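Side-chain contacts in CofB (Escherichia coli, PDB 5AX6), which is the minor pilin subunit of the type IVb pilus CFA/III of enterotoxigenic Escherichia coli and probably takes part in pilus assembly as a homotrimer: residues R6-S11 and E167-Q172; S16-I21 and L121-I126; T58-K61 and T66-T69; R194-S199 and K219-R224. All coordinates share one frame; numbering follows the deposited sequence. Where two conformers were deposited one is given.

Interaction 1 of 4, residues R6-S11 and E167-Q172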
loop_
_atom_site.group_PDB
_atom_site.type_symbol
_atom_site.label_atom_id
_atom_site.label_comp_id
_atom_site.label_asym_id
_atom_site.label_seq_id
_atom_site.Cartn_x
_atom_site.Cartn_y
_atom_site.Cartn_z
ATOM N N ARG A 6 -1.487 -32.883 27.853
ATOM C CA ARG A 6 -0.079 -33.177 28.088
ATOM C C ARG A 6 0.636 -33.525 26.781
ATOM O O ARG A 6 1.708 -32.991 26.479
ATOM C CB ARG A 6 0.070 -34.326 29.086
ATOM C CG ARG A 6 1.458 -34.964 29.094
ATOM C CD ARG A 6 1.476 -36.279 29.872
ATOM N NE ARG A 6 0.602 -37.296 29.284
ATOM C CZ ARG A 6 1.003 -38.226 28.419
ATOM N NH1 ARG A 6 2.272 -38.271 28.030
ATOM N NH2 ARG A 6 0.135 -39.110 27.942
ATOM N N ARG A 7 0.036 -34.428 26.010
ATOM C CA ARG A 7 0.618 -34.846 24.744
ATOM C C ARG A 7 0.706 -33.683 23.761
ATOM O O ARG A 7 1.636 -33.619 22.958
ATOM C CB ARG A 7 -0.183 -35.997 24.130
ATOM C CG ARG A 7 0.070 -37.347 24.788
ATOM C CD ARG A 7 -0.447 -38.494 23.922
ATOM N NE ARG A 7 -1.867 -38.346 23.618
ATOM C CZ ARG A 7 -2.845 -38.881 24.341
ATOM N NH1 ARG A 7 -2.560 -39.614 25.411
ATOM N NH2 ARG A 7 -4.108 -38.686 23.988
ATOM N N GLN A 8 -0.249 -32.761 23.825
ATOM C CA GLN A 8 -0.211 -31.627 22.916
ATOM C C GLN A 8 0.967 -30.716 23.232
ATOM O O GLN A 8 1.574 -30.134 22.331
ATOM C CB GLN A 8 -1.507 -30.825 22.965
ATOM C CG GLN A 8 -1.623 -29.839 21.812
ATOM C CD GLN A 8 -1.614 -30.540 20.453
ATOM O OE1 GLN A 8 -2.490 -31.355 20.157
ATOM N NE2 GLN A 8 -0.616 -30.232 19.628
ATOM N N ILE A 9 1.297 -30.590 24.512
ATOM C CA ILE A 9 2.384 -29.706 24.897
ATOM C C ILE A 9 3.723 -30.292 24.458
ATOM O O ILE A 9 4.579 -29.570 23.952
ATOM C CB ILE A 9 2.385 -29.445 26.417
ATOM C CG1 ILE A 9 1.222 -28.517 26.777
ATOM C CG2 ILE A 9 3.706 -28.825 26.855
ATOM C CD1 ILE A 9 0.991 -28.369 28.268
ATOM N N VAL A 10 3.897 -31.596 24.654
ATOM C CA VAL A 10 5.072 -32.299 24.146
ATOM C C VAL A 10 5.168 -32.150 22.626
ATOM O O VAL A 10 6.230 -31.813 22.086
ATOM C CB VAL A 10 5.028 -33.793 24.507
ATOM C CG1 VAL A 10 6.136 -34.557 23.789
ATOM C CG2 VAL A 10 5.129 -33.975 26.021
ATOM N N SER A 11 4.052 -32.389 21.941
ATOM C CA SER A 11 4.020 -32.309 20.482
ATOM C C SER A 11 4.345 -30.908 19.973
ATOM O O SER A 11 5.045 -30.758 18.974
ATOM C CB SER A 11 2.655 -32.763 19.951
ATOM O OG SER A 11 2.458 -34.139 20.231
ATOM N N GLU A 167 0.413 -34.016 14.296
ATOM C CA GLU A 167 -0.123 -33.463 13.060
ATOM C C GLU A 167 -0.801 -32.123 13.321
ATOM O O GLU A 167 -0.704 -31.195 12.516
ATOM C CB GLU A 167 -1.094 -34.451 12.411
ATOM C CG GLU A 167 -0.393 -35.551 11.625
ATOM C CD GLU A 167 -1.325 -36.681 11.222
ATOM O OE1 GLU A 167 -2.453 -36.746 11.757
ATOM O OE2 GLU A 167 -0.922 -37.509 10.376
ATOM N N LYS A 168 -1.481 -32.030 14.457
ATOM C CA LYS A 168 -2.098 -30.780 14.884
ATOM C C LYS A 168 -1.035 -29.697 15.097
ATOM O O LYS A 168 -1.182 -28.564 14.636
ATOM C CB LYS A 168 -2.913 -31.010 16.158
ATOM C CG LYS A 168 -3.425 -29.740 16.814
ATOM C CD LYS A 168 -4.464 -30.063 17.878
ATOM C CE LYS A 168 -4.764 -28.856 18.753
ATOM N NZ LYS A 168 -5.731 -29.188 19.839
ATOM N N ALA A 169 0.047 -30.049 15.780
ATOM C CA ALA A 169 1.114 -29.086 16.017
ATOM C C ALA A 169 1.773 -28.676 14.697
ATOM O O ALA A 169 2.135 -27.509 14.500
ATOM C CB ALA A 169 2.132 -29.660 16.975
ATOM N N ALA A 170 1.909 -29.632 13.783
ATOM C CA ALA A 170 2.518 -29.350 12.493
ATOM C C ALA A 170 1.668 -28.359 11.702
ATOM O O ALA A 170 2.196 -27.443 11.075
ATOM C CB ALA A 170 2.727 -30.638 11.702
ATOM N N GLU A 171 0.351 -28.521 11.727
ATOM C CA GLU A 171 -0.475 -27.642 10.915
ATOM C C GLU A 171 -0.466 -26.227 11.483
ATOM O O GLU A 171 -0.679 -25.265 10.756
ATOM C CB GLU A 171 -1.908 -28.173 10.788
ATOM C CG GLU A 171 -2.490 -28.809 12.034
ATOM C CD GLU A 171 -3.968 -29.158 11.872
ATOM O OE1 GLU A 171 -4.796 -28.221 11.811
ATOM O OE2 GLU A 171 -4.298 -30.363 11.801
ATOM N N GLN A 172 -0.181 -26.103 12.776
ATOM C CA GLN A 172 -0.099 -24.789 13.412
ATOM C C GLN A 172 1.227 -24.095 13.117
ATOM O O GLN A 172 1.440 -22.953 13.518
ATOM C CB GLN A 172 -0.290 -24.916 14.928
ATOM C CG GLN A 172 -1.686 -25.354 15.342
ATOM C CD GLN A 172 -2.740 -24.348 14.933
ATOM O OE1 GLN A 172 -2.636 -23.161 15.252
ATOM N NE2 GLN A 172 -3.751 -24.811 14.203
#
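In both Gln8 and Lys168 the first torsion sets CG opposite the backbone N. For Gln8 (chi1 -167°) a bend follows at chi2 (61°), which turns the carboxamide toward helix 161-171; the lysine stays extended past CG and runs across the glutamine at about a right angle. The touching is done by the middle of the lysine chain: Gln8 OE1 lies 3.3 Å from Lys168 CD and 3.7 Å from Lys168 CE, a carbonyl oxygen set against methylene groups. Lys168 NZ is not bonded to OE1; it has instead a long, weak ion pair with Glu4. The amide end, Gln8 NE2, is 3.9 Å from Ala169 CB and donates to Ser165 O and Asn12 OD1, so that two bonds fix the rotation of the carboxamide and hold OE1 beside the lysine methylenes. One turn further along helix 4-25, Ser11 meets Ala169, the residue after Lys168, and both are small. Ala169 CB sits 3.7 Å from Ser11 O and 4.3 Å from Ser11 CB, while the serine hydroxyl pairs with that of Ser165. With so little bulk between them, the backbones come to 6.2 Å between Ser11 CA and Ala169 CA, and the local axes pass 9.5 Å apart at a crossing angle of -48°. This is helix-on-helix packing inside the pilin domain, polar toward its open margin and close where Ser11 and Ala169 are buried. Ala169 also rests on Asn12 and Ile15 of helix 4-25, Tyr162 of helix 161-171 receives Arg7 and Ser11, and on another side of helix 4-25 Val10 meets the start of strand 121-130.

Interaction 2 of 4, residues S16-I21 and L121-I126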
loop_
_atom_site.group_PDB
_atom_site.type_symbol
_atom_site.label_atom_id
_atom_site.label_comp_id
_atom_site.label_asym_id
_atom_site.label_seq_id
_atom_site.Cartn_x
_atom_site.Cartn_y
_atom_site.Cartn_z
ATOM N N SER A 16 8.304 -27.586 17.279
ATOM C CA SER A 16 9.112 -26.371 17.261
ATOM C C SER A 16 10.571 -26.688 16.968
ATOM O O SER A 16 11.220 -25.971 16.198
ATOM C CB SER A 16 9.016 -25.614 18.581
ATOM O OG SER A 16 9.719 -24.388 18.473
ATOM N N GLU A 17 11.082 -27.749 17.584
ATOM C CA GLU A 17 12.447 -28.204 17.350
ATOM C C GLU A 17 12.608 -28.594 15.886
ATOM O O GLU A 17 13.536 -28.163 15.204
ATOM C CB GLU A 17 12.790 -29.400 18.251
ATOM C CG GLU A 17 12.811 -29.112 19.752
ATOM C CD GLU A 17 14.106 -28.460 20.220
ATOM O OE1 GLU A 17 15.068 -29.195 20.556
ATOM O OE2 GLU A 17 14.160 -27.209 20.265
ATOM N N ILE A 18 11.688 -29.427 15.418
ATOM C CA ILE A 18 11.701 -29.914 14.037
ATOM C C ILE A 18 11.666 -28.759 13.035
ATOM O O ILE A 18 12.496 -28.699 12.131
ATOM C CB ILE A 18 10.522 -30.883 13.810
ATOM C CG1 ILE A 18 10.824 -32.230 14.488
ATOM C CG2 ILE A 18 10.229 -31.062 12.331
ATOM C CD1 ILE A 18 9.594 -33.116 14.644
ATOM N N ALA A 19 10.737 -27.821 13.214
ATOM C CA ALA A 19 10.601 -26.714 12.270
ATOM C C ALA A 19 11.864 -25.863 12.226
ATOM O O ALA A 19 12.271 -25.382 11.162
ATOM C CB ALA A 19 9.393 -25.835 12.631
ATOM N N GLY A 20 12.478 -25.661 13.386
ATOM C CA GLY A 20 13.696 -24.871 13.455
ATOM C C GLY A 20 14.872 -25.521 12.755
ATOM O O GLY A 20 15.620 -24.856 12.027
ATOM N N ILE A 21 15.043 -26.827 12.956
ATOM C CA ILE A 21 16.127 -27.533 12.297
ATOM C C ILE A 21 15.886 -27.489 10.777
ATOM O O ILE A 21 16.793 -27.252 9.997
ATOM C CB ILE A 21 16.237 -28.998 12.770
ATOM C CG1 ILE A 21 16.657 -29.074 14.246
ATOM C CG2 ILE A 21 17.217 -29.755 11.910
ATOM C CD1 ILE A 21 18.071 -28.581 14.489
ATOM N N LEU A 121 8.106 -39.035 24.680
ATOM C CA LEU A 121 8.507 -38.978 23.282
ATOM C C LEU A 121 9.584 -37.914 23.116
ATOM O O LEU A 121 9.391 -36.768 23.523
ATOM C CB LEU A 121 7.295 -38.677 22.396
ATOM C CG LEU A 121 7.348 -39.000 20.901
ATOM C CD1 LEU A 121 7.603 -40.479 20.649
ATOM C CD2 LEU A 121 6.058 -38.558 20.226
ATOM N N LYS A 122 10.714 -38.304 22.527
ATOM C CA LYS A 122 11.875 -37.424 22.364
ATOM C C LYS A 122 12.525 -37.629 21.007
ATOM O O LYS A 122 12.478 -38.726 20.461
ATOM C CB LYS A 122 12.928 -37.699 23.440
ATOM C CG LYS A 122 12.464 -37.502 24.865
ATOM C CD LYS A 122 13.563 -37.897 25.832
ATOM C CE LYS A 122 13.174 -37.540 27.265
ATOM N NZ LYS A 122 13.991 -38.302 28.259
ATOM N N ILE A 123 13.182 -36.602 20.487
ATOM C CA ILE A 123 13.995 -36.798 19.284
ATOM C C ILE A 123 15.297 -37.502 19.635
ATOM O O ILE A 123 16.083 -37.006 20.437
ATOM C CB ILE A 123 14.309 -35.469 18.580
ATOM C CG1 ILE A 123 13.009 -34.774 18.181
ATOM C CG2 ILE A 123 15.198 -35.720 17.347
ATOM C CD1 ILE A 123 13.175 -33.311 17.786
ATOM N N ASP A 124 15.525 -38.663 19.027
ATOM C CA ASP A 124 16.684 -39.480 19.359
ATOM C C ASP A 124 17.813 -39.323 18.337
ATOM O O ASP A 124 18.983 -39.562 18.624
ATOM C CB ASP A 124 16.271 -40.955 19.449
ATOM C CG ASP A 124 17.327 -41.810 20.117
ATOM O OD1 ASP A 124 17.828 -41.408 21.194
ATOM O OD2 ASP A 124 17.665 -42.879 19.565
ATOM N N ARG A 125 17.447 -38.907 17.134
ATOM C CA ARG A 125 18.370 -38.962 16.023
ATOM C C ARG A 125 17.779 -38.219 14.840
ATOM O O ARG A 125 16.555 -38.174 14.672
ATOM C CB ARG A 125 18.654 -40.427 15.675
ATOM C CG ARG A 125 19.165 -40.675 14.290
ATOM C CD ARG A 125 19.387 -42.168 14.089
ATOM N NE ARG A 125 19.439 -42.505 12.672
ATOM C CZ ARG A 125 19.695 -43.720 12.212
ATOM N NH1 ARG A 125 19.938 -44.710 13.065
ATOM N NH2 ARG A 125 19.722 -43.936 10.905
ATOM N N ILE A 126 18.659 -37.613 14.052
ATOM C CA ILE A 126 18.273 -36.855 12.869
ATOM C C ILE A 126 19.081 -37.339 11.686
ATOM O O ILE A 126 20.298 -37.527 11.796
ATOM C CB ILE A 126 18.488 -35.344 13.068
ATOM C CG1 ILE A 126 17.630 -34.844 14.235
ATOM C CG2 ILE A 126 18.166 -34.572 11.785
ATOM C CD1 ILE A 126 17.991 -33.425 14.698
#
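Ile123 of strand 121-130 meets Glu17 and Ile18 of helix 4-25 where the N-terminal helix of this pilin domain packs on its antiparallel sheet, as in type IV pilins. A single methyl group makes the closest approaches: Ile123 CD1 stands 4.0 Å from Glu17 CB, and the same carbon lies 4.2 Å from Ile18 CG1. With CG1 opposite its own carbonyl carbon (chi1 -59°) and the chain extended from there (chi2 166°), Ile123 reaches the helix with its longer branch. Ile18 meets it at an oblique angle. A looser pair lies one helical turn further on, where Ile21 CG1 is 4.6 Å from Ile126 CD1. That Ile123 and Ile126 both point at the helix, although two residues separate them, fits the classic beta bulge between them: Asp124 and Arg125 together face Ile145 of strand 139-148, which shifts the alternation of the strand by one residue. The surrounding apolar layer includes Leu14 and Trp77, each in contact with Ile123, and Phe144, which touches Ile18 and Ile126. Glu17 contributes only carbon to this layer. Its chain bends at chi2 (-81°), and the buried carboxylate is satisfied outside the two segments, where OE1 forms a salt bridge with Arg84 NH1.

Interaction 3 of 4, residues T58-K61 and T66-T69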
loop_
_atom_site.group_PDB
_atom_site.type_symbol
_atom_site.label_atom_id
_atom_site.label_comp_id
_atom_site.label_asym_id
_atom_site.label_seq_id
_atom_site.Cartn_x
_atom_site.Cartn_y
_atom_site.Cartn_z
ATOM N N THR A 58 22.926 -39.050 5.366
ATOM C CA THR A 58 22.530 -40.408 5.042
ATOM C C THR A 58 22.167 -40.447 3.553
ATOM O O THR A 58 22.023 -39.403 2.918
ATOM C CB THR A 58 21.363 -40.882 5.915
ATOM O OG1 THR A 58 20.201 -40.089 5.634
ATOM C CG2 THR A 58 21.729 -40.726 7.408
ATOM N N THR A 59 22.026 -41.639 2.985
ATOM C CA THR A 59 21.814 -41.720 1.537
ATOM C C THR A 59 20.542 -42.475 1.169
ATOM O O THR A 59 20.346 -42.845 0.003
ATOM C CB THR A 59 23.010 -42.390 0.838
ATOM O OG1 THR A 59 23.188 -43.702 1.373
ATOM C CG2 THR A 59 24.276 -41.582 1.063
ATOM N N ASN A 60 19.668 -42.687 2.146
ATOM C CA ASN A 60 18.415 -43.396 1.884
ATOM C C ASN A 60 17.340 -42.481 1.280
ATOM O O ASN A 60 16.378 -42.093 1.949
ATOM C CB ASN A 60 17.893 -44.071 3.163
ATOM C CG ASN A 60 17.815 -43.120 4.358
ATOM O OD1 ASN A 60 18.681 -42.267 4.551
ATOM N ND2 ASN A 60 16.777 -43.281 5.163
ATOM N N LYS A 61 17.497 -42.152 -0.001
ATOM C CA LYS A 61 16.546 -41.256 -0.675
ATOM C C LYS A 61 15.160 -41.875 -0.787
ATOM O O LYS A 61 14.151 -41.175 -0.734
ATOM C CB LYS A 61 17.046 -40.880 -2.070
ATOM C CG LYS A 61 18.397 -40.212 -2.103
ATOM C CD LYS A 61 18.720 -39.828 -3.534
ATOM C CE LYS A 61 20.107 -39.265 -3.665
ATOM N NZ LYS A 61 20.357 -38.863 -5.078
ATOM N N THR A 66 17.082 -48.985 3.428
ATOM C CA THR A 66 17.724 -49.161 4.727
ATOM C C THR A 66 18.225 -47.850 5.320
ATOM O O THR A 66 18.929 -47.095 4.651
ATOM C CB THR A 66 18.930 -50.089 4.629
ATOM O OG1 THR A 66 18.615 -51.189 3.768
ATOM C CG2 THR A 66 19.322 -50.586 6.025
ATOM N N MET A 67 17.889 -47.615 6.583
ATOM C CA MET A 67 18.377 -46.453 7.319
ATOM C C MET A 67 19.841 -46.645 7.677
ATOM O O MET A 67 20.282 -47.775 7.918
ATOM C CB MET A 67 17.550 -46.240 8.589
ATOM C CG MET A 67 16.106 -45.819 8.337
ATOM S SD MET A 67 15.155 -45.753 9.881
ATOM C CE MET A 67 16.100 -44.533 10.780
ATOM N N SER A 68 20.591 -45.553 7.724
ATOM C CA SER A 68 22.012 -45.619 8.066
ATOM C C SER A 68 22.259 -46.234 9.448
ATOM O O SER A 68 21.444 -46.089 10.352
ATOM C CB SER A 68 22.625 -44.223 8.018
ATOM O OG SER A 68 23.994 -44.264 8.368
ATOM N N THR A 69 23.393 -46.914 9.604
ATOM C CA THR A 69 23.804 -47.454 10.900
ATOM C C THR A 69 25.094 -46.801 11.361
ATOM O O THR A 69 25.708 -47.233 12.332
ATOM C CB THR A 69 24.039 -48.970 10.837
ATOM O OG1 THR A 69 25.071 -49.240 9.877
ATOM C CG2 THR A 69 22.762 -49.704 10.441
HETATM O O HOH W 1 19.335 -43.183 7.362
#
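From its CB outward, Asn60 meets first a backbone carbonyl, then a methionine chain, and through a water a backbone N-H. CB is 3.5 Å from Thr66 O, a contact without a hydrogen bond. CG, between the backbone N and the carbonyl carbon (chi1 51°), is 4.1 Å from Thr66 O; the two ends of the amide then part. ND2 lies 4.1 Å from Met67 CG, against the base of the methionine chain. OD1 accepts from Thr58 OG1 at 2.9 Å, with the hydroxyl nearly in line with the C=O bond (163°). The same oxygen probably receives a proton from a water 3.0 Å away, and this water accepts from Ser68 N at 2.7 Å. Beside the bridge, Thr58 CG2 packs on Ser68 CB at 3.7 Å, while the serine hydroxyl turns elsewhere, to Glu73. Asn60 centres an inverse gamma turn in the long connection between strands 37-42 and 75-76, and its carbonyl oxygen accepts from Arg141. The backbone of Thr58 bonds to strand 121-130, but the two segments do not pair directly with each other: the polar link between them runs through one water, and the rest is packing.

Interaction 4 of 4, residues R194-S199 and K219-R224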
loop_
_atom_site.group_PDB
_atom_site.type_symbol
_atom_site.label_atom_id
_atom_site.label_comp_id
_atom_site.label_asym_id
_atom_site.label_seq_id
_atom_site.Cartn_x
_atom_site.Cartn_y
_atom_site.Cartn_z
ATOM N N ARG A 194 15.764 -49.386 12.881
ATOM C CA ARG A 194 15.488 -49.878 11.536
ATOM C C ARG A 194 13.992 -49.789 11.270
ATOM O O ARG A 194 13.195 -49.719 12.204
ATOM C CB ARG A 194 15.963 -51.326 11.367
ATOM C CG ARG A 194 15.195 -52.287 12.266
ATOM C CD ARG A 194 15.455 -53.766 11.952
ATOM N NE ARG A 194 14.805 -54.595 12.964
ATOM C CZ ARG A 194 15.350 -54.891 14.141
ATOM N NH1 ARG A 194 16.574 -54.461 14.440
ATOM N NH2 ARG A 194 14.674 -55.626 15.014
ATOM N N LEU A 195 13.607 -49.782 10.001
ATOM C CA LEU A 195 12.191 -49.763 9.657
ATOM C C LEU A 195 11.499 -51.027 10.164
ATOM O O LEU A 195 11.988 -52.137 9.974
ATOM C CB LEU A 195 12.003 -49.626 8.146
ATOM C CG LEU A 195 12.531 -48.332 7.532
ATOM C CD1 LEU A 195 12.439 -48.397 6.017
ATOM C CD2 LEU A 195 11.728 -47.148 8.065
ATOM N N THR A 196 10.378 -50.849 10.839
ATOM C CA THR A 196 9.528 -51.979 11.177
ATOM C C THR A 196 8.927 -52.507 9.879
ATOM O O THR A 196 8.562 -51.719 9.008
ATOM C CB THR A 196 8.429 -51.567 12.169
ATOM O OG1 THR A 196 9.034 -51.233 13.425
ATOM C CG2 THR A 196 7.417 -52.702 12.369
ATOM N N THR A 197 8.857 -53.829 9.723
ATOM C CA THR A 197 8.303 -54.399 8.493
ATOM C C THR A 197 7.196 -55.415 8.768
ATOM O O THR A 197 7.176 -56.068 9.812
ATOM C CB THR A 197 9.374 -55.118 7.632
ATOM O OG1 THR A 197 10.004 -56.139 8.415
ATOM C CG2 THR A 197 10.433 -54.135 7.100
ATOM N N ILE A 198 6.287 -55.521 7.806
ATOM C CA ILE A 198 5.225 -56.519 7.792
ATOM C C ILE A 198 5.387 -57.322 6.507
ATOM O O ILE A 198 5.150 -56.801 5.415
ATOM C CB ILE A 198 3.822 -55.879 7.829
ATOM C CG1 ILE A 198 3.648 -55.004 9.074
ATOM C CG2 ILE A 198 2.743 -56.950 7.754
ATOM C CD1 ILE A 198 3.832 -55.743 10.369
ATOM N N SER A 199 5.812 -58.575 6.629
ATOM C CA SER A 199 6.123 -59.383 5.450
ATOM C C SER A 199 7.124 -58.667 4.550
ATOM O O SER A 199 6.970 -58.640 3.328
ATOM C CB SER A 199 4.853 -59.713 4.669
ATOM O OG SER A 199 4.039 -60.611 5.399
ATOM N N LYS A 219 10.369 -55.594 21.129
ATOM C CA LYS A 219 11.135 -54.492 20.556
ATOM C C LYS A 219 10.886 -53.178 21.288
ATOM O O LYS A 219 9.898 -53.040 22.009
ATOM C CB LYS A 219 10.795 -54.323 19.076
ATOM C CG LYS A 219 10.895 -55.600 18.263
ATOM C CD LYS A 219 12.274 -56.224 18.364
ATOM C CE LYS A 219 12.339 -57.526 17.585
ATOM N NZ LYS A 219 13.693 -58.140 17.623
ATOM N N ASN A 220 11.802 -52.225 21.115
ATOM C CA ASN A 220 11.538 -50.830 21.452
ATOM C C ASN A 220 11.153 -50.102 20.172
ATOM O O ASN A 220 11.836 -50.228 19.152
ATOM C CB ASN A 220 12.754 -50.181 22.101
ATOM C CG ASN A 220 13.297 -51.006 23.251
ATOM O OD1 ASN A 220 12.534 -51.502 24.077
ATOM N ND2 ASN A 220 14.616 -51.179 23.296
ATOM N N TYR A 221 10.049 -49.364 20.216
ATOM C CA TYR A 221 9.518 -48.737 19.013
ATOM C C TYR A 221 9.672 -47.224 19.016
ATOM O O TYR A 221 9.886 -46.600 20.058
ATOM C CB TYR A 221 8.051 -49.107 18.830
ATOM C CG TYR A 221 7.861 -50.553 18.444
ATOM C CD1 TYR A 221 7.990 -50.955 17.120
ATOM C CD2 TYR A 221 7.563 -51.523 19.400
ATOM C CE1 TYR A 221 7.822 -52.278 16.752
ATOM C CE2 TYR A 221 7.395 -52.862 19.038
ATOM C CZ TYR A 221 7.522 -53.226 17.717
ATOM O OH TYR A 221 7.357 -54.537 17.345
ATOM N N GLY A 222 9.567 -46.643 17.829
ATOM C CA GLY A 222 9.636 -45.206 17.671
ATOM C C GLY A 222 8.931 -44.824 16.391
ATOM O O GLY A 222 8.394 -45.683 15.692
ATOM N N LEU A 223 8.913 -43.529 16.095
ATOM C CA LEU A 223 8.348 -43.030 14.852
ATOM C C LEU A 223 9.404 -42.238 14.114
ATOM O O LEU A 223 10.134 -41.450 14.721
ATOM C CB LEU A 223 7.131 -42.135 15.102
ATOM C CG LEU A 223 5.879 -42.761 15.715
ATOM C CD1 LEU A 223 4.915 -41.644 16.111
ATOM C CD2 LEU A 223 5.227 -43.722 14.734
ATOM N N ARG A 224 9.487 -42.441 12.809
ATOM C CA ARG A 224 10.329 -41.588 11.990
ATOM C C ARG A 224 9.444 -40.580 11.270
ATOM O O ARG A 224 8.563 -40.959 10.495
ATOM C CB ARG A 224 11.137 -42.417 10.988
ATOM C CG ARG A 224 12.127 -41.582 10.186
ATOM C CD ARG A 224 12.807 -42.399 9.111
ATOM N NE ARG A 224 11.881 -42.832 8.069
ATOM C CZ ARG A 224 12.259 -43.513 6.990
ATOM N NH1 ARG A 224 13.538 -43.829 6.831
ATOM N NH2 ARG A 224 11.365 -43.884 6.085
#
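Leu195 and Arg224 face each other with their CA atoms 8.7 Å apart, and Thr196 and Tyr221 with theirs at 8.5 Å, spacings too wide for strand pairing. In the antiparallel pilin sheet strand 179-185 runs between strands 194-198 and 220-227 and bonds to both, so these two segments touch by side chains alone. Strand 194-198 is interrupted at Thr196, whose backbone still bonds to Val182 and Leu203. Thr196 OG1 lies at the edge of the Tyr221 ring and in its plane, 3.7 Å from CE1; that hydroxyl bonds to Glu184 OE1, and the tyrosine hydroxyl to Asp216 O. Toward the start of strand 220-227, Arg194 and Lys219 cross at about a right angle, with Arg194 NH2 3.8 Å from Lys219 NZ. The two cations share one acceptor, Asn186 OD1, and Arg194 NH2 also makes a salt bridge with Glu184, whose charge probably offsets theirs in part. At the other end the chain of Arg224 bends at chi3 (67°) and presents a flat face to Leu195. The guanidinium is further engaged by a cation-pi contact with Tyr181 and by a hydrogen bond from NH2 to Leu63 O. Leu195 CD2 sits over the centre of this group, 3.7 Å above its plane and 3.8 Å from Arg224 CZ.

How the interactions relate
All four contacts belong to the pilin domain. Interactions 1 and 2 share helix 4-25, which meets a helix in the first and the sheet in the second, and they touch where Val10 packs on the Leu121 carbonyl. Interactions 2 and 3 are buried, the first apolar, the second using a hydroxyl and a water in irregular loop; interaction 1 is half open and mixes amide with methylene. Interaction 4, only partly buried, spans an intervening strand, with charged, polar and apolar pairs side by side. Two arginines join interaction 3 to its neighbours: Arg125 of interaction 2 bonds to Ser68 O, and Arg224 of interaction 4 packs on Asn60 and Met67.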